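Local coordinates for protein farnesyl diphosphate phosphatase YisP (Bacillus subtilis subsp. subtilis, PDB 3WE9) that hydrolyses farnesyl diphosphate to farnesol and diphosphate, a reaction that supports biofilm formation, although it belongs to the phytoene/squalene synthase family, at residues 117-120 / 121-124; 157-160 / 161-165; 35-38 / 39-42. All blocks are in the same frame, centred on the assembly; numbering follows the deposited sequence.

Overall arrangement
All three contacts are local, between neighbouring turns of one helix or, in contact 3, between a loop and the first turn it leads into. Contacts 1 and 2 lie on consecutive helices, 118-140 and 145-165, with centres about 12 Å apart, and they touch: Tyr124 CE2 meets Phe164 CZ at 3.3 Å, and Leu121 CD1 lies 3.6 Å from Phe164 CD2. Contact 2 is the most central, about 6 Å from the middle of the chain, and the side chain of Ile159 is about 4 Å from a bound triethylene glycol, probably from the crystallisation liquor. Contact 3 opens helix 38-54, its centre about 33 Å from that of contact 1 and about 24 Å from contact 2.

Contact 1: 117-120 / 121-124; sequences DLDE and LLMY
Leu118 O takes the amide of Leu122 in the first regular i to i+4 bond of helix 118-140, at 2.9 Å and nearly straight, with an N-H...O angle of 166°. The same oxygen also receives a weak bond from Leu121 N, so two amides share one carbonyl at the start of the helix. One residue on, Met123 N binds Asp119 O at 2.8 Å, and Tyr124 N then reaches Glu120 O at 3.1 Å. Asp117 occupies the N-cap position, yet its carboxylate makes no capping bond.

The apolar contacts form along the Leu118 side of this turn. CG of Leu118 meets CD1 of Leu122 at 4.2 Å, the two side chains crossing at a slant, while CD1 of Leu118 lies 4.3 Å from CD2 of Leu121. Leu122 has CG anti to its carbonyl carbon (chi1 -64°), which lays CG 3.4 Å from Leu118 O. Leu121 and Leu122 face helices 145-165 and 199-221, with Leu161 on both and Ile208 on Leu121, while Leu118 packs on Tyr207 and Val181.

Among the polar side chains, Glu120, extended beyond CG, accepts a hydrogen bond from Asp116 N through OE2. The chemistry is that of an amphipathic first turn: leucines turn to the helix bundle, and the carboxylates near the N-terminal end of this helix would probably interact favourably with the helix dipole.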
loop_
_atom_site.group_PDB
_atom_site.type_symbol
_atom_site.label_atom_id
_atom_site.label_comp_id
_atom_site.label_asym_id
_atom_site.label_seq_id
_atom_site.Cartn_x
_atom_site.Cartn_y
_atom_site.Cartn_z
ATOM N N ASP A 117 2.398 -21.327 1.612
ATOM C CA ASP A 117 2.151 -21.133 0.185
ATOM C C ASP A 117 2.291 -19.671 -0.210
ATOM O O ASP A 117 2.127 -18.778 0.615
ATOM C CB ASP A 117 0.712 -21.537 -0.170
ATOM C CG ASP A 117 0.521 -23.020 -0.287
ATOM O OD1 ASP A 117 -0.623 -23.434 -0.565
ATOM O OD2 ASP A 117 1.502 -23.772 -0.111
ATOM N N LEU A 118 2.561 -19.437 -1.487
ATOM C CA LEU A 118 2.640 -18.077 -1.986
ATOM C C LEU A 118 1.209 -17.532 -1.854
ATOM O O LEU A 118 1.006 -16.370 -1.513
ATOM C CB LEU A 118 3.098 -18.082 -3.450
ATOM C CG LEU A 118 3.111 -16.759 -4.216
ATOM C CD1 LEU A 118 3.797 -15.678 -3.392
ATOM C CD2 LEU A 118 3.812 -16.958 -5.556
ATOM N N ASP A 119 0.221 -18.397 -2.092
ATOM C CA ASP A 119 -1.185 -18.005 -1.987
ATOM C C ASP A 119 -1.504 -17.384 -0.636
ATOM O O ASP A 119 -2.321 -16.470 -0.543
ATOM C CB ASP A 119 -2.109 -19.210 -2.208
ATOM C CG ASP A 119 -2.380 -19.483 -3.677
ATOM O OD1 ASP A 119 -1.948 -18.678 -4.526
ATOM O OD2 ASP A 119 -3.039 -20.503 -3.980
ATOM N N GLU A 120 -0.865 -17.881 0.415
ATOM C CA GLU A 120 -1.101 -17.346 1.745
ATOM C C GLU A 120 -0.628 -15.888 1.831
ATOM O O GLU A 120 -1.299 -15.042 2.426
ATOM C CB GLU A 120 -0.387 -18.206 2.791
ATOM C CG GLU A 120 -0.781 -17.888 4.222
ATOM C CD GLU A 120 -0.274 -18.916 5.218
ATOM O OE1 GLU A 120 -0.500 -18.723 6.433
ATOM O OE2 GLU A 120 0.345 -19.917 4.791
ATOM N N LEU A 121 0.530 -15.596 1.240
ATOM C CA LEU A 121 1.047 -14.230 1.246
ATOM C C LEU A 121 0.130 -13.333 0.407
ATOM O O LEU A 121 -0.188 -12.213 0.806
ATOM C CB LEU A 121 2.465 -14.188 0.664
ATOM C CG LEU A 121 3.096 -12.793 0.533
ATOM C CD1 LEU A 121 3.257 -12.151 1.904
ATOM C CD2 LEU A 121 4.448 -12.911 -0.157
ATOM N N LEU A 122 -0.286 -13.837 -0.754
ATOM C CA LEU A 122 -1.161 -13.089 -1.658
ATOM C C LEU A 122 -2.514 -12.803 -1.027
ATOM O O LEU A 122 -3.065 -11.713 -1.181
ATOM C CB LEU A 122 -1.371 -13.864 -2.965
ATOM C CG LEU A 122 -0.131 -14.091 -3.833
ATOM C CD1 LEU A 122 -0.502 -14.889 -5.081
ATOM C CD2 LEU A 122 0.462 -12.741 -4.211
ATOM N N MET A 123 -3.050 -13.792 -0.323
ATOM C CA MET A 123 -4.339 -13.645 0.337
ATOM C C MET A 123 -4.217 -12.568 1.402
ATOM O O MET A 123 -5.139 -11.777 1.621
ATOM C CB MET A 123 -4.758 -14.981 0.966
ATOM C CG MET A 123 -6.025 -14.919 1.813
ATOM S SD MET A 123 -7.457 -14.212 0.970
ATOM C CE MET A 123 -7.589 -15.260 -0.429
ATOM N N TYR A 124 -3.067 -12.528 2.060
ATOM C CA TYR A 124 -2.848 -11.526 3.087
ATOM C C TYR A 124 -2.744 -10.117 2.501
ATOM O O TYR A 124 -3.285 -9.164 3.061
ATOM C CB TYR A 124 -1.585 -11.826 3.874
ATOM C CG TYR A 124 -1.404 -10.856 5.003
ATOM C CD1 TYR A 124 -2.370 -10.750 6.004
ATOM C CD2 TYR A 124 -0.298 -10.016 5.059
ATOM C CE1 TYR A 124 -2.241 -9.832 7.033
ATOM C CE2 TYR A 124 -0.160 -9.090 6.089
ATOM C CZ TYR A 124 -1.133 -9.007 7.070
ATOM O OH TYR A 124 -0.998 -8.110 8.101
#

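Contact 2: 157-160 / 161-165; sequences LAIQ and LVRFL
Gln160 sets out with CG anti to the backbone N (chi1 -172°) and bends at chi2, while Phe164 has CG anti to its carbonyl carbon (chi1 -70°); together these torsions bring the glutamine side chain to the CZ-CE1 rim of the phenyl ring, on the side of the face over which the backbone O of Gln160 lies. CG of Gln160 comes to 3.3 Å from CZ of Phe164, and the amide carbon CD to 3.4 Å from its CE1, with amide and ring planes only 19° apart. Gln160 O lies 3.1 Å above the ring, offset toward the rim, and accepts Phe164 N at 2.9 Å. NE2 bonds to Thr128 OG1. The Gln160-Phe164 pair is one i to i+4 step of helix 145-165, which packs between helices 118-140, 199-221 and 228-250 in the squalene/phytoene synthase fold. With an alanine replacing Phe164, CG and CD of Gln160 would probably lose their packing, leaving the amide held mainly by Thr128, with a gap opened beside Leu121. Further round, Leu157 and Leu161 run alongside each other, CD1 to CD1 at 3.6 Å. Arg163 follows Ile159 likewise, and its CD passes 3.6 Å from Gln160 OE1.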
loop_
_atom_site.group_PDB
_atom_site.type_symbol
_atom_site.label_atom_id
_atom_site.label_comp_id
_atom_site.label_asym_id
_atom_site.label_seq_id
_atom_site.Cartn_x
_atom_site.Cartn_y
_atom_site.Cartn_z
ATOM N N LEU A 157 -3.079 -4.207 -3.443
ATOM C CA LEU A 157 -2.473 -5.515 -3.212
ATOM C C LEU A 157 -0.977 -5.432 -3.546
ATOM O O LEU A 157 -0.128 -5.816 -2.746
ATOM C CB LEU A 157 -3.169 -6.546 -4.115
ATOM C CG LEU A 157 -2.856 -8.047 -4.264
ATOM C CD1 LEU A 157 -1.438 -8.382 -3.850
ATOM C CD2 LEU A 157 -3.856 -8.839 -3.468
ATOM N N ALA A 158 -0.669 -4.914 -4.732
ATOM C CA ALA A 158 0.718 -4.782 -5.177
ATOM C C ALA A 158 1.541 -3.898 -4.232
ATOM O O ALA A 158 2.691 -4.210 -3.909
ATOM C CB ALA A 158 0.751 -4.201 -6.589
ATOM N N ILE A 159 0.952 -2.791 -3.791
ATOM C CA ILE A 159 1.650 -1.881 -2.886
ATOM C C ILE A 159 2.005 -2.579 -1.572
ATOM O O ILE A 159 3.083 -2.366 -1.005
ATOM C CB ILE A 159 0.787 -0.627 -2.622
ATOM C CG1 ILE A 159 0.747 0.239 -3.891
ATOM C CG2 ILE A 159 1.330 0.151 -1.433
ATOM C CD1 ILE A 159 -0.258 1.400 -3.833
ATOM N N GLN A 160 1.101 -3.423 -1.086
ATOM C CA GLN A 160 1.372 -4.152 0.148
ATOM C C GLN A 160 2.523 -5.136 -0.097
ATOM O O GLN A 160 3.412 -5.302 0.744
ATOM C CB GLN A 160 0.115 -4.895 0.609
ATOM C CG GLN A 160 0.244 -5.513 1.987
ATOM C CD GLN A 160 0.416 -4.472 3.084
ATOM O OE1 GLN A 160 1.331 -3.653 3.041
ATOM N NE2 GLN A 160 -0.465 -4.507 4.076
ATOM N N LEU A 161 2.518 -5.785 -1.255
ATOM C CA LEU A 161 3.591 -6.719 -1.583
ATOM C C LEU A 161 4.914 -5.972 -1.662
ATOM O O LEU A 161 5.947 -6.471 -1.212
ATOM C CB LEU A 161 3.325 -7.421 -2.917
ATOM C CG LEU A 161 2.218 -8.484 -2.927
ATOM C CD1 LEU A 161 2.078 -9.059 -4.339
ATOM C CD2 LEU A 161 2.547 -9.586 -1.928
ATOM N N VAL A 162 4.892 -4.772 -2.226
ATOM C CA VAL A 162 6.130 -4.000 -2.324
ATOM C C VAL A 162 6.638 -3.634 -0.932
ATOM O O VAL A 162 7.831 -3.739 -0.643
ATOM C CB VAL A 162 5.928 -2.726 -3.162
ATOM C CG1 VAL A 162 7.188 -1.855 -3.106
ATOM C CG2 VAL A 162 5.644 -3.117 -4.605
ATOM N N ARG A 163 5.730 -3.205 -0.065
ATOM C CA ARG A 163 6.118 -2.860 1.292
ATOM C C ARG A 163 6.730 -4.079 1.976
ATOM O O ARG A 163 7.753 -3.974 2.652
ATOM C CB ARG A 163 4.902 -2.366 2.080
ATOM C CG ARG A 163 4.451 -0.972 1.684
ATOM C CD ARG A 163 3.132 -0.619 2.339
ATOM N NE ARG A 163 2.806 0.793 2.173
ATOM C CZ ARG A 163 3.371 1.779 2.864
ATOM N NH1 ARG A 163 4.294 1.507 3.777
ATOM N NH2 ARG A 163 3.012 3.036 2.645
ATOM N N PHE A 164 6.100 -5.237 1.790
ATOM C CA PHE A 164 6.597 -6.469 2.390
ATOM C C PHE A 164 8.018 -6.770 1.926
ATOM O O PHE A 164 8.868 -7.145 2.726
ATOM C CB PHE A 164 5.699 -7.661 2.028
ATOM C CG PHE A 164 4.340 -7.631 2.678
ATOM C CD1 PHE A 164 4.012 -6.649 3.616
ATOM C CD2 PHE A 164 3.391 -8.605 2.365
ATOM C CE1 PHE A 164 2.762 -6.639 4.235
ATOM C CE2 PHE A 164 2.133 -8.606 2.979
ATOM C CZ PHE A 164 1.818 -7.620 3.916
ATOM N N LEU A 165 8.257 -6.609 0.625
ATOM C CA LEU A 165 9.566 -6.869 0.024
ATOM C C LEU A 165 10.647 -5.829 0.338
ATOM O O LEU A 165 11.828 -6.056 0.064
ATOM C CB LEU A 165 9.415 -6.968 -1.500
ATOM C CG LEU A 165 8.636 -8.174 -2.051
ATOM C CD1 LEU A 165 8.367 -7.989 -3.543
ATOM C CD2 LEU A 165 9.432 -9.445 -1.813
#

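Contact 3: 35-38 / 39-42; sequences YLPL and KQRQ
Arg41 folds back along the first turn of helix 38-54 to hold the carbonyl of Leu36 in the preceding loop. Its CG stands anti to the backbone N (chi1 -175°), and the chain runs on extended before bending at chi3 (-46°), a turn that returns the guanidinium toward the start of the helix. NH2 of Arg41 donates to Leu36 O at 2.8 Å, approaching close to the line of the C=O bond, while NE adds a weak bond to the same oxygen at 3.1 Å. The oxygen lies near the edge of the guanidinium, somewhat out of its plane. One face of the group is covered by Leu38 CA, 3.9 Å above its centre.

Leu38 lies across both Arg41 and Gln42. CD1 of Leu38 touches NH1 of Arg41 and is 3.5 Å from OE1 of Gln42, whose side chain stays extended beyond CG. Gln40 behaves differently: a bend at chi2 swings its amide back to the proline, and OE1 rests 3.4 Å from CB of Pro37.

The backbone sets the start of the helix. Pro37 occupies the N-cap position, and its carbonyl receives Arg41 N at 2.8 Å; the next bond, Gln42 N to Leu38 O, is almost perfectly straight at 179°. Arg41 thus binds the two loop carbonyls before Leu38 with both its main chain and its side chain.

Around this turn, Leu36 packs on Ser230 and Thr233 of helix 228-250, Lys39 and Gln40 reach helix 84-94 at Phe94, and Gln42 meets Tyr15 and Gln16 of helix 6-25, so the beginning of helix 38-54 joins three other helices.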
loop_
_atom_site.group_PDB
_atom_site.type_symbol
_atom_site.label_atom_id
_atom_site.label_comp_id
_atom_site.label_asym_id
_atom_site.label_seq_id
_atom_site.Cartn_x
_atom_site.Cartn_y
_atom_site.Cartn_z
ATOM N N TYR A 35 -2.036 14.865 -5.586
ATOM C CA TYR A 35 -2.564 15.261 -6.889
ATOM C C TYR A 35 -4.087 15.264 -6.973
ATOM O O TYR A 35 -4.658 15.767 -7.941
ATOM C CB TYR A 35 -1.985 14.358 -7.979
ATOM C CG TYR A 35 -0.484 14.469 -8.083
ATOM C CD1 TYR A 35 0.117 15.646 -8.523
ATOM C CD2 TYR A 35 0.339 13.405 -7.714
ATOM C CE1 TYR A 35 1.503 15.763 -8.595
ATOM C CE2 TYR A 35 1.726 13.510 -7.779
ATOM C CZ TYR A 35 2.301 14.691 -8.221
ATOM O OH TYR A 35 3.670 14.800 -8.297
ATOM N N LEU A 36 -4.745 14.701 -5.967
ATOM C CA LEU A 36 -6.204 14.675 -5.947
ATOM C C LEU A 36 -6.765 16.026 -5.503
ATOM O O LEU A 36 -6.093 16.785 -4.800
ATOM C CB LEU A 36 -6.703 13.608 -4.967
ATOM C CG LEU A 36 -6.502 12.122 -5.288
ATOM C CD1 LEU A 36 -6.797 11.296 -4.043
ATOM C CD2 LEU A 36 -7.408 11.713 -6.437
ATOM N N PRO A 37 -7.998 16.352 -5.927
ATOM C CA PRO A 37 -8.603 17.622 -5.519
ATOM C C PRO A 37 -8.710 17.540 -3.997
ATOM O O PRO A 37 -8.771 16.440 -3.442
ATOM C CB PRO A 37 -9.969 17.589 -6.201
ATOM C CG PRO A 37 -9.678 16.842 -7.470
ATOM C CD PRO A 37 -8.801 15.702 -6.977
ATOM N N LEU A 38 -8.731 18.689 -3.332
ATOM C CA LEU A 38 -8.786 18.740 -1.874
ATOM C C LEU A 38 -9.776 17.793 -1.196
ATOM O O LEU A 38 -9.400 17.025 -0.304
ATOM C CB LEU A 38 -9.058 20.179 -1.415
ATOM C CG LEU A 38 -9.012 20.401 0.101
ATOM C CD1 LEU A 38 -7.666 19.928 0.645
ATOM C CD2 LEU A 38 -9.234 21.877 0.415
ATOM N N LYS A 39 -11.038 17.840 -1.608
ATOM C CA LYS A 39 -12.049 16.984 -0.996
ATOM C C LYS A 39 -11.655 15.506 -1.047
ATOM O O LYS A 39 -11.706 14.807 -0.034
ATOM C CB LYS A 39 -13.409 17.183 -1.674
ATOM C CG LYS A 39 -14.540 16.453 -0.966
ATOM C CD LYS A 39 -15.858 16.582 -1.714
ATOM C CE LYS A 39 -16.385 18.000 -1.688
ATOM N NZ LYS A 39 -17.622 18.122 -2.517
ATOM N N GLN A 40 -11.265 15.031 -2.227
ATOM C CA GLN A 40 -10.851 13.639 -2.373
ATOM C C GLN A 40 -9.549 13.360 -1.602
ATOM O O GLN A 40 -9.409 12.329 -0.949
ATOM C CB GLN A 40 -10.663 13.299 -3.857
ATOM C CG GLN A 40 -11.963 13.077 -4.633
ATOM C CD GLN A 40 -12.605 14.358 -5.145
ATOM O OE1 GLN A 40 -12.207 15.464 -4.784
ATOM N NE2 GLN A 40 -13.612 14.205 -5.996
ATOM N N ARG A 41 -8.605 14.291 -1.688
ATOM C CA ARG A 41 -7.306 14.165 -1.018
ATOM C C ARG A 41 -7.473 13.927 0.480
ATOM O O ARG A 41 -6.934 12.966 1.043
ATOM C CB ARG A 41 -6.487 15.444 -1.242
ATOM C CG ARG A 41 -5.058 15.414 -0.705
ATOM C CD ARG A 41 -4.435 16.803 -0.807
ATOM N NE ARG A 41 -4.685 17.398 -2.119
ATOM C CZ ARG A 41 -4.843 18.701 -2.336
ATOM N NH1 ARG A 41 -4.775 19.561 -1.329
ATOM N NH2 ARG A 41 -5.089 19.143 -3.560
ATOM N N GLN A 42 -8.222 14.812 1.127
ATOM C CA GLN A 42 -8.445 14.695 2.560
ATOM C C GLN A 42 -9.163 13.403 2.910
ATOM O O GLN A 42 -8.852 12.763 3.918
ATOM C CB GLN A 42 -9.214 15.920 3.067
ATOM C CG GLN A 42 -8.377 17.190 2.962
ATOM C CD GLN A 42 -8.989 18.378 3.676
ATOM O OE1 GLN A 42 -8.293 19.338 4.010
ATOM N NE2 GLN A 42 -10.291 18.325 3.906
#